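Glycosyltransferase (Streptomyces viridochromogenes, PDB 2IUY) probably transfers a sugar from a nucleotide-activated donor, as a retaining family GT4 enzyme, during biosynthesis of the antibiotic avilamycin A, and binds UDP. Local coordinates at residues S23-G28 / G57-R62; V6-I11 / H89-G94; P146-R151 / W319-I324; R78-A83 / A99-G104. One frame throughout, in Å; residues are numbered along the deposited sequence.

Contacts 1, 2 and 4 belong to the first Rossmann-like domain of the GT-B fold, while contact 3 sits where the chain passes between the domains. Contact 2 is core: two central strands of the parallel sheet, joined by backbone hydrogen bonds. Contact 1, also buried, joins two loops through a serine hydroxyl and a water; contact 3, buried too, sets a loop against the start of helix 321-336 with two backbone bonds, one weak, and a carboxylate stacked on histidine. Contact 4 lies at the surface without a hydrogen bond across it. Ala7 of contact 2 packs on Leu80 of contact 4, Val24 of contact 1 on Asn10 of contact 2, and Pro25 of contact 1 on Arg151 of contact 3.

Contact 1 of 4, residues S23-G28 / G57-R62; sequences SVPPQG and GSPAGR
Val24 and Ser58 join two loops of the Rossmann-like first domain of a GT-B glycosyltransferase, beyond the carboxyl ends of the parallel strands 5-9 and 49-53. The contact is small, mostly buried and largely polar. Its central bond runs from Val24 N to Ser58 OG, 2.9 Å long and nearly straight at 166°. Ser58 OG sits anti to its own carbonyl carbon (chi1 -64°), and from there it also bonds Ala55 O. Serine suits this buried spot because one small hydroxyl can accept from Val24 N and give its proton to Ala55 O. Ser23 CB packs beside it, 3.5 Å from Ser58 OG.

The loop 23-28 has its own internal bracing. Ser23 OG gives a hydrogen bond of 2.7 Å to Pro25 O, and Ser23 N is bonded to Gln27 OE1, which it meets from above the amide carbonyl plane. The peptide bond before Pro25 is cis, and the ring of Pro25 packs on Trp34 of helix 31-45 and on Arg151. Arg225 and Glu260, which bind UDP, lie about 7 and 8 Å from the Pro25 side chain. Val24 O faces the other loop: Pro59 CD lies 3.6 Å from it, and one water donates both to Val24 O at 2.7 Å and to Pro59 O at 2.8 Å.

Contact 2 of 4, residues V6-I11 / H89-G94; sequences VALVNI and HDHSGG
The ring of His91 meets Val9 O at its edge and in its plane, while its NE2 stands 3.4 Å above one face of the His89 ring, offset toward the rim. Leu8 CD2 touches both imidazoles, 3.7 Å from His89 ND1 and 3.7 Å from His91 NE2, filling the angle between them. His91 ND1 bonds His112 NE2, the two rings meeting with planes about 15° apart, whereas His89 ND1 bonds Tyr332 OH and its NE2 bonds Ser110 OG. Imidazole suits the buried place of His89 because each of its nitrogens takes a partner.

On the other face of the sheet the Asp90 carboxylate crosses Val9, with OD1 3.6 Å from Val9 CB. Asp90 OD1 accepts Ser92 N from above its plane, forming an Asx turn, and Ser92 OG at 2.7 Å through its syn lone pair; OD2 takes Gly94 N.

Between the backbones, His89 N to Ala7 O (2.7 Å), Val9 N to His89 O and His91 N to Val9 O give the alternation of neighbouring parallel strands. Strands 5-9 and 87-90, the first and fourth along the chain, lie side by side in the middle of the order 3-2-1-4-5-6 of a Rossmann-like sheet.

Contact 3 of 4, residues P146-R151 / W319-I324; sequences PVDPAR and WGHVTI
Asp148 lies over the imidazole of His321 all along its length. Its CB makes a CH-pi contact, 3.9 Å from the ring centroid; CG, held anti to the backbone N (chi1 179°), continues across the same face, 3.7 Å from His321 NE2. OD1 then comes 3.3 Å from His321 CE1, and the carboxylate and ring are stacked with their planes 17° apart, so no hydrogen bond joins them. OD1 instead accepts Ala150 N, an Asx turn that starts the 3-10 segment 149-151. OD2 lies close to Asp41 OD2, a pairing that Arg151, salt-bridged to Asp41, probably eases.

The opposite face of His321 carries Val322 CG2, and its NE2 bonds Glu45 OE1 of helix 31-45. A flat ring able to hydrogen-bond at its rim suits this narrow slot. Further along, Pro146 CB packs 3.6 Å from Ile324 CG2, apolar on apolar. Val147 N bonds Trp319 O at 3.0 Å, and His321 N makes a weak bond to Val147 O, on either side of Gly320, the N-cap of helix 321-336. The segment 146-151 leads from the first sheet to the second, and helix 321-336 returns to the first domain: the two interdomain passages pair here, as is typical of GT-B enzymes.

Contact 4 of 4, residues R78-A83 / A99-G104; sequences RWLRTA and AGLPPG
Arg81 lays its guanidinium over Gly100, whose CA stands 3.4 Å from one face of the group, toward its rim. Glycine suits the spot twice: its phi is positive (96°), and with no side chain it allows the flat group to come down on the backbone. The arginine gets there by bending at its third torsion (chi3 -93°), after its CG has passed 3.4 Å from Gly100 O. No hydrogen bond crosses between the two segments, so the contact rests on shape.

Pro102 is the second point of touch. Its CG is 3.4 Å from Arg81 O and 3.4 Å from Ala83 O, and its CD is 3.5 Å from Leu80 O, so the ring fits among carbonyl oxygens at the carboxyl end of the helix. Proline suits this place because its ring carbons offer a compact, slightly polarised surface to those oxygens. Beside it, Leu101 CD2 reaches Leu80 CB at 3.7 Å, an apolar meeting on the inner side of the contact.

The next shell sets these groups in position. Leu80 packs on Val88, Leu53 and Ile96, and Leu101 also rests on Val88, tying both leucines to the sheet. Trp79, on Leu53 and Val68, has Ala83 CB over one face of its ring. The contact lies away from the UDP site; helix 73-82 and strand 87-90 follow each other in the chain, and the loop 99-104 leads into strand 106-111. It is peripheral packing beside the amino-terminal ends of strands 87-90 and 106-111, in a Rossmann-like alpha/beta domain.

Contact 1 of 4, residues S23-G28 / G57-R62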
loop_
_atom_site.group_PDB
_atom_site.type_symbol
_atom_site.label_atom_id
_atom_site.label_comp_id
_atom_site.label_asym_id
_atom_site.label_seq_id
_atom_site.Cartn_x
_atom_site.Cartn_y
_atom_site.Cartn_z
ATOM N N SER A 23 -10.507 5.536 9.071
ATOM C CA SER A 23 -11.018 4.173 9.162
ATOM C C SER A 23 -10.233 3.161 8.311
ATOM O O SER A 23 -9.318 3.506 7.545
ATOM C CB SER A 23 -12.537 4.148 8.844
ATOM O OG SER A 23 -12.721 4.358 7.430
ATOM N N VAL A 24 -10.570 1.890 8.482
ATOM C CA VAL A 24 -10.071 0.847 7.642
ATOM C C VAL A 24 -11.265 0.146 7.035
ATOM O O VAL A 24 -12.083 -0.420 7.773
ATOM C CB VAL A 24 -9.221 -0.175 8.479
ATOM C CG1 VAL A 24 -9.068 -1.554 7.725
ATOM C CG2 VAL A 24 -7.876 0.410 8.819
ATOM N N PRO A 25 -11.415 0.196 5.698
ATOM C CA PRO A 25 -10.580 0.904 4.750
ATOM C C PRO A 25 -10.833 2.404 4.882
ATOM O O PRO A 25 -11.864 2.816 5.452
ATOM C CB PRO A 25 -11.059 0.358 3.389
ATOM C CG PRO A 25 -12.437 -0.011 3.603
ATOM C CD PRO A 25 -12.576 -0.441 5.038
ATOM N N PRO A 26 -9.876 3.226 4.416
ATOM C CA PRO A 26 -9.992 4.621 4.750
ATOM C C PRO A 26 -11.004 5.336 3.850
ATOM O O PRO A 26 -11.264 4.904 2.718
ATOM C CB PRO A 26 -8.578 5.139 4.477
ATOM C CG PRO A 26 -8.108 4.311 3.348
ATOM C CD PRO A 26 -8.684 2.950 3.590
ATOM N N GLN A 27 -11.565 6.432 4.357
ATOM C CA GLN A 27 -12.505 7.248 3.573
ATOM C C GLN A 27 -11.749 7.972 2.421
ATOM O O GLN A 27 -12.229 8.061 1.282
ATOM C CB GLN A 27 -13.235 8.243 4.516
ATOM C CG GLN A 27 -13.647 7.634 5.911
ATOM C CD GLN A 27 -12.592 7.776 7.096
ATOM O OE1 GLN A 27 -11.375 7.547 6.959
ATOM N NE2 GLN A 27 -13.122 8.125 8.286
ATOM N N GLY A 28 -10.544 8.434 2.700
ATOM C CA GLY A 28 -9.774 9.152 1.683
ATOM C C GLY A 28 -8.404 8.527 1.447
ATOM O O GLY A 28 -8.297 7.314 1.222
ATOM N N GLY A 57 -14.814 3.221 14.684
ATOM C CA GLY A 57 -15.708 3.788 13.644
ATOM C C GLY A 57 -15.547 3.199 12.252
ATOM O O GLY A 57 -16.275 3.609 11.330
ATOM N N SER A 58 -14.594 2.262 12.071
ATOM C CA SER A 58 -14.459 1.501 10.804
ATOM C C SER A 58 -15.709 0.635 10.620
ATOM O O SER A 58 -16.311 0.262 11.606
ATOM C CB SER A 58 -13.216 0.603 10.826
ATOM O OG SER A 58 -12.019 1.352 10.895
ATOM N N PRO A 59 -16.106 0.296 9.358
ATOM C CA PRO A 59 -17.306 -0.603 9.229
ATOM C C PRO A 59 -17.070 -1.927 9.978
ATOM O O PRO A 59 -15.944 -2.473 9.923
ATOM C CB PRO A 59 -17.438 -0.826 7.731
ATOM C CG PRO A 59 -16.654 0.353 7.087
ATOM C CD PRO A 59 -15.531 0.679 8.055
ATOM N N ALA A 60 -18.091 -2.429 10.678
ATOM C CA ALA A 60 -17.860 -3.514 11.649
ATOM C C ALA A 60 -18.633 -4.820 11.393
ATOM O O ALA A 60 -18.459 -5.803 12.141
ATOM C CB ALA A 60 -18.072 -3.025 13.084
ATOM N N GLY A 61 -19.403 -4.844 10.301
ATOM C CA GLY A 61 -20.298 -5.979 9.964
ATOM C C GLY A 61 -19.769 -7.415 9.813
ATOM O O GLY A 61 -20.354 -8.322 10.375
ATOM N N ARG A 62 -18.715 -7.613 9.020
ATOM C CA ARG A 62 -18.118 -8.937 8.766
ATOM C C ARG A 62 -18.164 -9.816 10.045
ATOM O O ARG A 62 -17.820 -9.348 11.142
ATOM C CB ARG A 62 -16.677 -8.782 8.265
ATOM C CG ARG A 62 -16.403 -9.099 6.801
ATOM C CD ARG A 62 -16.209 -10.622 6.525
ATOM N NE ARG A 62 -15.175 -10.877 5.506
ATOM C CZ ARG A 62 -14.831 -12.086 5.031
ATOM N NH1 ARG A 62 -15.438 -13.201 5.463
ATOM N NH2 ARG A 62 -13.855 -12.183 4.116
HETATM O O HOH W 1 -13.938 -2.413 7.982
#

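Contact 2 of 4, residues V6-I11 / H89-G94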
loop_
_atom_site.group_PDB
_atom_site.type_symbol
_atom_site.label_atom_id
_atom_site.label_comp_id
_atom_site.label_asym_id
_atom_site.label_seq_id
_atom_site.Cartn_x
_atom_site.Cartn_y
_atom_site.Cartn_z
ATOM N N VAL A 6 -6.607 -12.688 16.079
ATOM C CA VAL A 6 -5.517 -11.818 15.597
ATOM C C VAL A 6 -5.895 -10.363 15.889
ATOM O O VAL A 6 -6.960 -9.881 15.455
ATOM C CB VAL A 6 -5.184 -11.978 14.084
ATOM C CG1 VAL A 6 -3.914 -11.102 13.676
ATOM C CG2 VAL A 6 -5.022 -13.489 13.629
ATOM N N ALA A 7 -5.057 -9.686 16.660
ATOM C CA ALA A 7 -5.196 -8.251 16.868
ATOM C C ALA A 7 -4.374 -7.568 15.798
ATOM O O ALA A 7 -3.150 -7.732 15.778
ATOM C CB ALA A 7 -4.709 -7.857 18.246
ATOM N N LEU A 8 -5.057 -6.845 14.890
ATOM C CA LEU A 8 -4.429 -6.123 13.779
ATOM C C LEU A 8 -4.397 -4.682 14.156
ATOM O O LEU A 8 -5.468 -4.118 14.334
ATOM C CB LEU A 8 -5.253 -6.194 12.490
ATOM C CG LEU A 8 -5.151 -7.381 11.556
ATOM C CD1 LEU A 8 -6.090 -7.115 10.315
ATOM C CD2 LEU A 8 -3.664 -7.670 11.191
ATOM N N VAL A 9 -3.198 -4.079 14.231
ATOM C CA VAL A 9 -3.068 -2.727 14.748
ATOM C C VAL A 9 -2.785 -1.864 13.574
ATOM O O VAL A 9 -1.699 -1.924 12.983
ATOM C CB VAL A 9 -1.933 -2.545 15.867
ATOM C CG1 VAL A 9 -2.112 -1.205 16.595
ATOM C CG2 VAL A 9 -2.002 -3.667 16.922
ATOM N N ASN A 10 -3.795 -1.077 13.208
ATOM C CA ASN A 10 -3.676 -0.068 12.181
ATOM C C ASN A 10 -2.896 1.083 12.762
ATOM O O ASN A 10 -2.888 1.275 13.985
ATOM C CB ASN A 10 -5.080 0.445 11.807
ATOM C CG ASN A 10 -5.050 1.505 10.740
ATOM O OD1 ASN A 10 -4.385 1.341 9.719
ATOM N ND2 ASN A 10 -5.797 2.585 10.943
ATOM N N ILE A 11 -2.292 1.866 11.872
ATOM C CA ILE A 11 -1.571 3.100 12.221
ATOM C C ILE A 11 -2.610 4.154 12.652
ATOM O O ILE A 11 -3.457 4.561 11.834
ATOM C CB ILE A 11 -0.722 3.628 11.018
ATOM C CG1 ILE A 11 0.067 4.876 11.422
ATOM C CG2 ILE A 11 -1.625 3.953 9.765
ATOM C CD1 ILE A 11 1.149 5.293 10.382
ATOM N N HIS A 89 -0.474 -8.180 15.485
ATOM C CA HIS A 89 0.158 -7.895 14.218
ATOM C C HIS A 89 0.082 -6.393 13.968
ATOM O O HIS A 89 -0.984 -5.859 13.608
ATOM C CB HIS A 89 -0.559 -8.719 13.120
ATOM C CG HIS A 89 0.072 -8.624 11.767
ATOM N ND1 HIS A 89 -0.384 -9.364 10.693
ATOM C CD2 HIS A 89 1.088 -7.858 11.294
ATOM C CE1 HIS A 89 0.360 -9.094 9.630
ATOM N NE2 HIS A 89 1.248 -8.174 9.966
ATOM N N ASP A 90 1.225 -5.737 14.206
ATOM C CA ASP A 90 1.415 -4.321 14.143
ATOM C C ASP A 90 1.681 -3.832 12.720
ATOM O O ASP A 90 2.571 -4.305 12.031
ATOM C CB ASP A 90 2.539 -3.849 15.117
ATOM C CG ASP A 90 2.607 -2.313 15.220
ATOM O OD1 ASP A 90 1.525 -1.682 15.153
ATOM O OD2 ASP A 90 3.712 -1.723 15.291
ATOM N N HIS A 91 0.868 -2.862 12.293
ATOM C CA HIS A 91 1.082 -2.141 11.040
ATOM C C HIS A 91 1.397 -0.681 11.278
ATOM O O HIS A 91 1.501 0.052 10.332
ATOM C CB HIS A 91 -0.184 -2.226 10.162
ATOM C CG HIS A 91 -0.457 -3.617 9.677
ATOM N ND1 HIS A 91 -0.061 -4.063 8.438
ATOM C CD2 HIS A 91 -1.026 -4.677 10.302
ATOM C CE1 HIS A 91 -0.431 -5.322 8.294
ATOM N NE2 HIS A 91 -1.025 -5.717 9.410
ATOM N N SER A 92 1.487 -0.247 12.540
ATOM C CA SER A 92 1.656 1.178 12.890
ATOM C C SER A 92 3.098 1.709 12.811
ATOM O O SER A 92 3.306 2.890 13.036
ATOM C CB SER A 92 1.174 1.418 14.312
ATOM O OG SER A 92 2.129 0.924 15.216
ATOM N N GLY A 93 4.079 0.844 12.556
ATOM C CA GLY A 93 5.488 1.218 12.647
ATOM C C GLY A 93 5.955 1.327 14.081
ATOM O O GLY A 93 6.890 2.057 14.388
ATOM N N GLY A 94 5.317 0.602 14.983
ATOM C CA GLY A 94 5.836 0.534 16.317
ATOM C C GLY A 94 5.327 1.559 17.306
ATOM O O GLY A 94 5.991 1.837 18.313
#

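Contact 3 of 4, residues P146-R151 / W319-I324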
loop_
_atom_site.group_PDB
_atom_site.type_symbol
_atom_site.label_atom_id
_atom_site.label_comp_id
_atom_site.label_asym_id
_atom_site.label_seq_id
_atom_site.Cartn_x
_atom_site.Cartn_y
_atom_site.Cartn_z
ATOM N N PRO A 146 -1.050 -7.266 -0.012
ATOM C CA PRO A 146 -2.183 -8.034 -0.508
ATOM C C PRO A 146 -3.250 -7.136 -1.118
ATOM O O PRO A 146 -3.343 -5.945 -0.797
ATOM C CB PRO A 146 -2.749 -8.668 0.777
ATOM C CG PRO A 146 -2.486 -7.692 1.844
ATOM C CD PRO A 146 -1.143 -7.036 1.445
ATOM N N VAL A 147 -4.056 -7.734 -1.970
ATOM C CA VAL A 147 -5.169 -7.061 -2.531
ATOM C C VAL A 147 -6.351 -8.065 -2.580
ATOM O O VAL A 147 -6.181 -9.215 -2.977
ATOM C CB VAL A 147 -4.736 -6.418 -3.899
ATOM C CG1 VAL A 147 -4.538 -7.421 -5.058
ATOM C CG2 VAL A 147 -5.537 -5.264 -4.190
ATOM N N ASP A 148 -7.530 -7.626 -2.133
ATOM C CA ASP A 148 -8.763 -8.415 -2.242
ATOM C C ASP A 148 -9.534 -7.950 -3.481
ATOM O O ASP A 148 -10.101 -6.823 -3.499
ATOM C CB ASP A 148 -9.591 -8.216 -0.961
ATOM C CG ASP A 148 -10.920 -8.979 -0.960
ATOM O OD1 ASP A 148 -11.216 -9.776 -1.888
ATOM O OD2 ASP A 148 -11.679 -8.772 0.016
ATOM N N PRO A 149 -9.592 -8.817 -4.506
ATOM C CA PRO A 149 -10.285 -8.448 -5.725
ATOM C C PRO A 149 -11.717 -7.993 -5.500
ATOM O O PRO A 149 -12.178 -7.133 -6.268
ATOM C CB PRO A 149 -10.238 -9.712 -6.596
ATOM C CG PRO A 149 -9.175 -10.609 -5.962
ATOM C CD PRO A 149 -8.979 -10.158 -4.558
ATOM N N ALA A 150 -12.400 -8.509 -4.468
ATOM C CA ALA A 150 -13.792 -8.104 -4.167
ATOM C C ALA A 150 -13.883 -6.623 -3.865
ATOM O O ALA A 150 -14.925 -6.030 -4.013
ATOM C CB ALA A 150 -14.410 -8.938 -2.983
ATOM N N ARG A 151 -12.797 -6.015 -3.420
ATOM C CA ARG A 151 -12.808 -4.587 -3.095
ATOM C C ARG A 151 -12.594 -3.719 -4.332
ATOM O O ARG A 151 -12.692 -2.490 -4.235
ATOM C CB ARG A 151 -11.746 -4.243 -2.038
ATOM C CG ARG A 151 -12.113 -4.689 -0.620
ATOM C CD ARG A 151 -11.428 -3.872 0.488
ATOM N NE ARG A 151 -11.742 -4.445 1.810
ATOM C CZ ARG A 151 -12.723 -4.070 2.646
ATOM N NH1 ARG A 151 -13.553 -3.079 2.353
ATOM N NH2 ARG A 151 -12.885 -4.718 3.807
ATOM N N TRP A 319 -0.396 -11.469 -5.310
ATOM C CA TRP A 319 -0.749 -10.585 -4.225
ATOM C C TRP A 319 -2.148 -10.868 -3.691
ATOM O O TRP A 319 -2.591 -10.156 -2.814
ATOM C CB TRP A 319 -0.592 -9.092 -4.632
ATOM C CG TRP A 319 0.759 -8.839 -5.322
ATOM C CD1 TRP A 319 1.995 -9.251 -4.887
ATOM C CD2 TRP A 319 0.971 -8.134 -6.543
ATOM N NE1 TRP A 319 2.973 -8.846 -5.781
ATOM C CE2 TRP A 319 2.367 -8.171 -6.811
ATOM C CE3 TRP A 319 0.114 -7.473 -7.456
ATOM C CZ2 TRP A 319 2.933 -7.586 -7.958
ATOM C CZ3 TRP A 319 0.688 -6.878 -8.602
ATOM C CH2 TRP A 319 2.088 -6.948 -8.831
ATOM N N GLY A 320 -2.819 -11.931 -4.157
ATOM C CA GLY A 320 -4.216 -12.150 -3.725
ATOM C C GLY A 320 -4.353 -12.165 -2.207
ATOM O O GLY A 320 -3.496 -12.720 -1.506
ATOM N N HIS A 321 -5.428 -11.576 -1.689
ATOM C CA HIS A 321 -5.597 -11.498 -0.224
ATOM C C HIS A 321 -5.463 -12.802 0.566
ATOM O O HIS A 321 -4.938 -12.784 1.688
ATOM C CB HIS A 321 -6.884 -10.750 0.163
ATOM C CG HIS A 321 -8.156 -11.504 -0.110
ATOM N ND1 HIS A 321 -8.488 -11.998 -1.357
ATOM C CD2 HIS A 321 -9.201 -11.798 0.697
ATOM C CE1 HIS A 321 -9.668 -12.584 -1.298
ATOM N NE2 HIS A 321 -10.123 -12.472 -0.065
ATOM N N VAL A 322 -5.946 -13.916 0.004
ATOM C CA VAL A 322 -5.985 -15.197 0.734
ATOM C C VAL A 322 -4.607 -15.832 0.730
ATOM O O VAL A 322 -4.160 -16.376 1.761
ATOM C CB VAL A 322 -7.107 -16.187 0.152
ATOM C CG1 VAL A 322 -6.935 -17.621 0.659
ATOM C CG2 VAL A 322 -8.528 -15.684 0.482
ATOM N N THR A 323 -3.934 -15.763 -0.420
ATOM C CA THR A 323 -2.553 -16.227 -0.519
ATOM C C THR A 323 -1.608 -15.485 0.442
ATOM O O THR A 323 -0.763 -16.107 1.076
ATOM C CB THR A 323 -1.936 -16.266 -1.997
ATOM O OG1 THR A 323 -0.669 -16.953 -1.949
ATOM C CG2 THR A 323 -1.584 -14.904 -2.502
ATOM N N ILE A 324 -1.743 -14.162 0.501
ATOM C CA ILE A 324 -0.916 -13.337 1.390
ATOM C C ILE A 324 -1.303 -13.535 2.853
ATOM O O ILE A 324 -0.442 -13.671 3.697
ATOM C CB ILE A 324 -1.044 -11.846 1.057
ATOM C CG1 ILE A 324 -0.501 -11.583 -0.361
ATOM C CG2 ILE A 324 -0.312 -10.961 2.144
ATOM C CD1 ILE A 324 0.941 -12.136 -0.585
#

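Contact 4 of 4, residues R78-A83 / A99-G104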
loop_
_atom_site.group_PDB
_atom_site.type_symbol
_atom_site.label_atom_id
_atom_site.label_comp_id
_atom_site.label_asym_id
_atom_site.label_seq_id
_atom_site.Cartn_x
_atom_site.Cartn_y
_atom_site.Cartn_z
ATOM N N ARG A 78 -3.395 -0.321 26.426
ATOM C CA ARG A 78 -4.190 -0.740 27.562
ATOM C C ARG A 78 -4.989 -1.965 27.213
ATOM O O ARG A 78 -5.019 -2.907 28.008
ATOM C CB ARG A 78 -5.082 0.409 28.017
ATOM C CG ARG A 78 -5.905 0.182 29.286
ATOM C CD ARG A 78 -6.415 1.517 29.803
ATOM N NE ARG A 78 -5.281 2.410 30.101
ATOM C CZ ARG A 78 -5.092 3.628 29.579
ATOM N NH1 ARG A 78 -5.988 4.162 28.729
ATOM N NH2 ARG A 78 -4.005 4.323 29.925
ATOM N N TRP A 79 -5.605 -1.961 26.021
ATOM C CA TRP A 79 -6.437 -3.053 25.500
ATOM C C TRP A 79 -5.648 -4.345 25.258
ATOM O O TRP A 79 -6.095 -5.432 25.626
ATOM C CB TRP A 79 -7.166 -2.637 24.197
ATOM C CG TRP A 79 -8.222 -3.659 23.782
ATOM C CD1 TRP A 79 -9.554 -3.709 24.189
ATOM C CD2 TRP A 79 -8.036 -4.802 22.909
ATOM N NE1 TRP A 79 -10.177 -4.801 23.618
ATOM C CE2 TRP A 79 -9.273 -5.480 22.833
ATOM C CE3 TRP A 79 -6.942 -5.307 22.180
ATOM C CZ2 TRP A 79 -9.445 -6.648 22.069
ATOM C CZ3 TRP A 79 -7.123 -6.470 21.416
ATOM C CH2 TRP A 79 -8.364 -7.128 21.385
ATOM N N LEU A 80 -4.492 -4.203 24.606
ATOM C CA LEU A 80 -3.570 -5.321 24.320
ATOM C C LEU A 80 -3.031 -6.037 25.574
ATOM O O LEU A 80 -2.795 -7.252 25.551
ATOM C CB LEU A 80 -2.395 -4.830 23.434
ATOM C CG LEU A 80 -2.738 -4.439 21.988
ATOM C CD1 LEU A 80 -1.479 -3.884 21.284
ATOM C CD2 LEU A 80 -3.343 -5.607 21.217
ATOM N N ARG A 81 -2.832 -5.292 26.663
ATOM C CA ARG A 81 -2.328 -5.860 27.904
ATOM C C ARG A 81 -3.260 -6.933 28.504
ATOM O O ARG A 81 -2.808 -7.896 29.112
ATOM C CB ARG A 81 -2.037 -4.729 28.921
ATOM C CG ARG A 81 -1.281 -5.214 30.171
ATOM C CD ARG A 81 -0.795 -4.053 31.091
ATOM N NE ARG A 81 0.593 -3.618 30.797
ATOM C CZ ARG A 81 1.729 -4.183 31.248
ATOM N NH1 ARG A 81 1.753 -5.270 32.062
ATOM N NH2 ARG A 81 2.899 -3.626 30.882
ATOM N N THR A 82 -4.559 -6.782 28.312
ATOM C CA THR A 82 -5.525 -7.699 28.919
ATOM C C THR A 82 -6.251 -8.596 27.907
ATOM O O THR A 82 -7.071 -9.448 28.297
ATOM C CB THR A 82 -6.566 -6.914 29.748
ATOM O OG1 THR A 82 -7.322 -6.043 28.884
ATOM C CG2 THR A 82 -5.853 -6.088 30.856
ATOM N N ALA A 83 -5.924 -8.405 26.620
ATOM C CA ALA A 83 -6.597 -9.090 25.507
ATOM C C ALA A 83 -6.242 -10.551 25.516
ATOM O O ALA A 83 -5.091 -10.937 25.778
ATOM C CB ALA A 83 -6.254 -8.457 24.132
ATOM N N ALA A 99 6.232 -5.407 24.670
ATOM C CA ALA A 99 6.290 -5.358 26.144
ATOM C C ALA A 99 4.900 -5.238 26.709
ATOM O O ALA A 99 4.095 -4.419 26.223
ATOM C CB ALA A 99 7.153 -4.161 26.629
ATOM N N GLY A 100 4.579 -6.054 27.700
ATOM C CA GLY A 100 3.275 -5.900 28.342
ATOM C C GLY A 100 2.184 -6.812 27.838
ATOM O O GLY A 100 1.101 -6.919 28.449
ATOM N N LEU A 101 2.434 -7.464 26.707
ATOM C CA LEU A 101 1.483 -8.440 26.179
ATOM C C LEU A 101 1.425 -9.668 27.127
ATOM O O LEU A 101 2.439 -10.012 27.783
ATOM C CB LEU A 101 1.894 -8.879 24.756
ATOM C CG LEU A 101 1.924 -7.803 23.662
ATOM C CD1 LEU A 101 2.220 -8.501 22.373
ATOM C CD2 LEU A 101 0.578 -7.011 23.548
ATOM N N PRO A 102 0.257 -10.331 27.190
ATOM C CA PRO A 102 0.083 -11.461 28.086
ATOM C C PRO A 102 0.954 -12.626 27.638
ATOM O O PRO A 102 1.255 -12.743 26.437
ATOM C CB PRO A 102 -1.408 -11.814 27.932
ATOM C CG PRO A 102 -2.035 -10.639 27.343
ATOM C CD PRO A 102 -0.971 -10.069 26.431
ATOM N N PRO A 103 1.375 -13.488 28.593
ATOM C CA PRO A 103 2.224 -14.614 28.177
ATOM C C PRO A 103 1.501 -15.426 27.132
ATOM O O PRO A 103 0.300 -15.632 27.231
ATOM C CB PRO A 103 2.356 -15.465 29.453
ATOM C CG PRO A 103 1.886 -14.600 30.591
ATOM C CD PRO A 103 1.064 -13.493 30.043
ATOM N N GLY A 104 2.215 -15.873 26.117
ATOM C CA GLY A 104 1.613 -16.704 25.099
ATOM C C GLY A 104 1.258 -15.906 23.852
ATOM O O GLY A 104 1.024 -16.481 22.781
#